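Local structure of probable Rab-related GTPase (Acanthamoeba polyphaga mimivirus, 5XC5) at residues K137-R140 and D145-F148. The protein binds GTP with a magnesium ion as a viral small GTPase of the Rab family and may take part in protein transport. The protein carries 1 engineered substitution. Numbering follows the deposited sequence.
Sequences KFCR and DYVF. With ACT (acetate ion), chain E.
C139, on the helix, meets the strand through its sulfur, which reaches the root of the Y146 side chain: SG lies 3.6 Å from Y146 CB and 3.7 Å from the carbonyl O of D145. It is a compact worked example of a helix touching the strand that follows it through one buried side chain, with no hydrogen bond between the two segments. With SG anti to its own carbonyl carbon, the thiol is carried to the start of the strand. The Y146 ring stands obliquely to it, its centroid 5.4 Å from SG and the sulfur 68° off the ring normal, a loose sulfur-aromatic contact. C139 CB comes to 4.1 Å from Y146 ring atom CD1. The ring takes this place because CG of Y146 sits between its backbone N and carbonyl carbon (chi1 62°), turning the ring past C139 toward the earlier part of the helix, where its OH is hydrogen-bonded to K136 NZ.

D145 points the other way. Its OD1 receives a weak hydrogen bond from the backbone N of Y146, while OD2 is hydrogen-bonded to Y113 OH and forms a salt bridge with K163 NZ. R140 also leads away from the strand; an acetate, probably from the crystallisation liquor, lies in plane at its guanidinium edge and takes two hydrogen bonds, from R140 NH1 to acetate O (2.8 Å) and from R140 NH2 to acetate OXT (2.9 Å, nearly straight at 171°).

The contact closes the last beta-alpha-beta unit of the Ras-like fold, in which helix 132-141 links strand 113-119 to strand 145-148. The latter is the outermost strand, hydrogen-bonded through its backbone, in parallel, to strand 113-119; V147 packs on helix 154-169, while F138 meets helix 91-107.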
ATOM      1  N   LYS A 137       0.715  -8.639  15.379  1.00 13.75           N
ATOM      2  CA  LYS A 137      -0.505  -9.176  15.972  1.00 14.69           C
ATOM      3  C   LYS A 137      -1.742  -8.744  15.192  1.00 14.38           C
ATOM      4  O   LYS A 137      -2.634  -9.560  14.922  1.00 14.08           O
ATOM      5  CB  LYS A 137      -0.605  -8.737  17.431  1.00 15.83           C
ATOM      6  CG  LYS A 137      -1.937  -9.064  18.076  1.00 22.46           C
ATOM      7  CD  LYS A 137      -2.187 -10.566  18.112  1.00 23.47           C
ATOM      8  CE  LYS A 137      -2.971 -10.960  19.354  1.00 24.64           C
ATOM      9  NZ  LYS A 137      -4.222 -10.156  19.448  1.00 26.61           N
ATOM     10  N   PHE A 138      -1.812  -7.470  14.799  1.00 13.13           N
ATOM     11  CA  PHE A 138      -2.935  -7.026  13.987  1.00 14.62           C
ATOM     12  C   PHE A 138      -3.062  -7.868  12.723  1.00 13.56           C
ATOM     13  O   PHE A 138      -4.153  -8.320  12.364  1.00 12.88           O
ATOM     14  CB  PHE A 138      -2.789  -5.541  13.625  1.00 13.13           C
ATOM     15  CG  PHE A 138      -3.824  -5.080  12.649  1.00 15.16           C
ATOM     16  CD1 PHE A 138      -5.049  -4.618  13.097  1.00 15.51           C
ATOM     17  CD2 PHE A 138      -3.600  -5.162  11.281  1.00 14.81           C
ATOM     18  CE1 PHE A 138      -6.021  -4.226  12.204  1.00 15.20           C
ATOM     19  CE2 PHE A 138      -4.575  -4.780  10.377  1.00 15.90           C
ATOM     20  CZ  PHE A 138      -5.789  -4.309  10.842  1.00 14.37           C
ATOM     21  N   CYS A 139      -1.952  -8.075  12.018  1.00 11.12           N
ATOM     22  CA  CYS A 139      -2.028  -8.799  10.756  1.00 10.88           C
ATOM     23  C   CYS A 139      -2.378 -10.265  10.976  1.00 13.49           C
ATOM     24  O   CYS A 139      -3.098 -10.862  10.165  1.00 13.90           O
ATOM     25  CB  CYS A 139      -0.733  -8.627   9.964  1.00 12.46           C
ATOM     26  SG  CYS A 139      -0.443  -6.910   9.448  1.00 15.46           S
ATOM     27  N   ARG A 140      -1.891 -10.854  12.075  1.00 12.08           N
ATOM     28  CA  ARG A 140      -2.227 -12.240  12.379  1.00 12.64           C
ATOM     29  C   ARG A 140      -3.727 -12.422  12.534  1.00 13.44           C
ATOM     30  O   ARG A 140      -4.245 -13.506  12.265  1.00 14.76           O
ATOM     31  CB  ARG A 140      -1.514 -12.688  13.656  1.00 12.87           C
ATOM     32  CG  ARG A 140      -1.697 -14.178  14.003  1.00 12.48           C
ATOM     33  CD  ARG A 140      -1.093 -15.030  12.908  1.00 13.40           C
ATOM     34  NE  ARG A 140      -1.246 -16.469  13.117  1.00 12.18           N
ATOM     35  CZ  ARG A 140      -2.331 -17.155  12.781  1.00 11.19           C
ATOM     36  NH1 ARG A 140      -3.373 -16.525  12.257  1.00 12.31           N
ATOM     37  NH2 ARG A 140      -2.381 -18.465  12.975  1.00 13.59           N
ATOM     38  N   ASP A 145      -0.837  -9.630   5.392  1.00 10.61           N
ATOM     39  CA  ASP A 145       0.600  -9.662   5.612  1.00 11.71           C
ATOM     40  C   ASP A 145       1.075  -8.250   5.944  1.00 10.03           C
ATOM     41  O   ASP A 145       0.317  -7.283   5.850  1.00  9.72           O
ATOM     42  CB  ASP A 145       1.272 -10.201   4.341  1.00 10.88           C
ATOM     43  CG  ASP A 145       2.692 -10.709   4.566  1.00 12.87           C
ATOM     44  OD1 ASP A 145       3.168 -10.806   5.717  1.00 13.94           O
ATOM     45  OD2 ASP A 145       3.347 -11.014   3.545  1.00 16.67           O
ATOM     46  N   TYR A 146       2.344  -8.135   6.330  1.00 10.41           N
ATOM     47  CA  TYR A 146       2.921  -6.850   6.701  1.00 10.40           C
ATOM     48  C   TYR A 146       4.341  -6.739   6.164  1.00  9.69           C
ATOM     49  O   TYR A 146       5.018  -7.745   5.921  1.00  8.94           O
ATOM     50  CB  TYR A 146       2.964  -6.655   8.225  1.00 13.05           C
ATOM     51  CG  TYR A 146       3.826  -7.688   8.910  1.00 14.03           C
ATOM     52  CD1 TYR A 146       3.324  -8.954   9.190  1.00 15.98           C
ATOM     53  CD2 TYR A 146       5.153  -7.417   9.243  1.00 19.68           C
ATOM     54  CE1 TYR A 146       4.109  -9.929   9.799  1.00 19.29           C
ATOM     55  CE2 TYR A 146       5.949  -8.382   9.853  1.00 20.23           C
ATOM     56  CZ  TYR A 146       5.421  -9.636  10.126  1.00 21.92           C
ATOM     57  OH  TYR A 146       6.204 -10.601  10.732  1.00 24.03           O
ATOM     58  N   VAL A 147       4.800  -5.490   6.042  1.00  9.04           N
ATOM     59  CA  VAL A 147       6.148  -5.185   5.578  1.00  9.37           C
ATOM     60  C   VAL A 147       6.485  -3.799   6.095  1.00  8.44           C
ATOM     61  O   VAL A 147       5.597  -2.973   6.312  1.00  9.84           O
ATOM     62  CB  VAL A 147       6.215  -5.270   4.029  1.00  8.91           C
ATOM     63  CG1 VAL A 147       5.343  -4.205   3.375  1.00  8.38           C
ATOM     64  CG2 VAL A 147       7.654  -5.189   3.525  1.00  9.08           C
ATOM     65  N   PHE A 148       7.778  -3.526   6.256  1.00  8.26           N
ATOM     66  CA  PHE A 148       8.259  -2.228   6.714  1.00  8.69           C
ATOM     67  C   PHE A 148       8.976  -1.505   5.581  1.00  9.22           C
ATOM     68  O   PHE A 148       9.750  -2.117   4.833  1.00  9.28           O
ATOM     69  CB  PHE A 148       9.194  -2.407   7.913  1.00  9.49           C
ATOM     70  CG  PHE A 148       8.478  -2.852   9.163  1.00 10.65           C
ATOM     71  CD1 PHE A 148       8.198  -4.200   9.381  1.00 12.19           C
ATOM     72  CD2 PHE A 148       8.062  -1.929  10.099  1.00 11.98           C
ATOM     73  CE1 PHE A 148       7.524  -4.612  10.526  1.00 13.82           C
ATOM     74  CE2 PHE A 148       7.403  -2.334  11.254  1.00 12.40           C
ATOM     75  CZ  PHE A 148       7.134  -3.679  11.460  1.00 13.80           C
TER
HETATM   76  C   ACT E 204      -5.436 -19.546  11.528  1.00 16.36           C
HETATM   77  O   ACT E 204      -5.137 -18.424  11.082  1.00 20.06           O
HETATM   78  OXT ACT E 204      -4.814 -19.967  12.523  1.00 17.26           O
HETATM   79  CH3 ACT E 204      -6.502 -20.354  10.884  1.00 18.40           C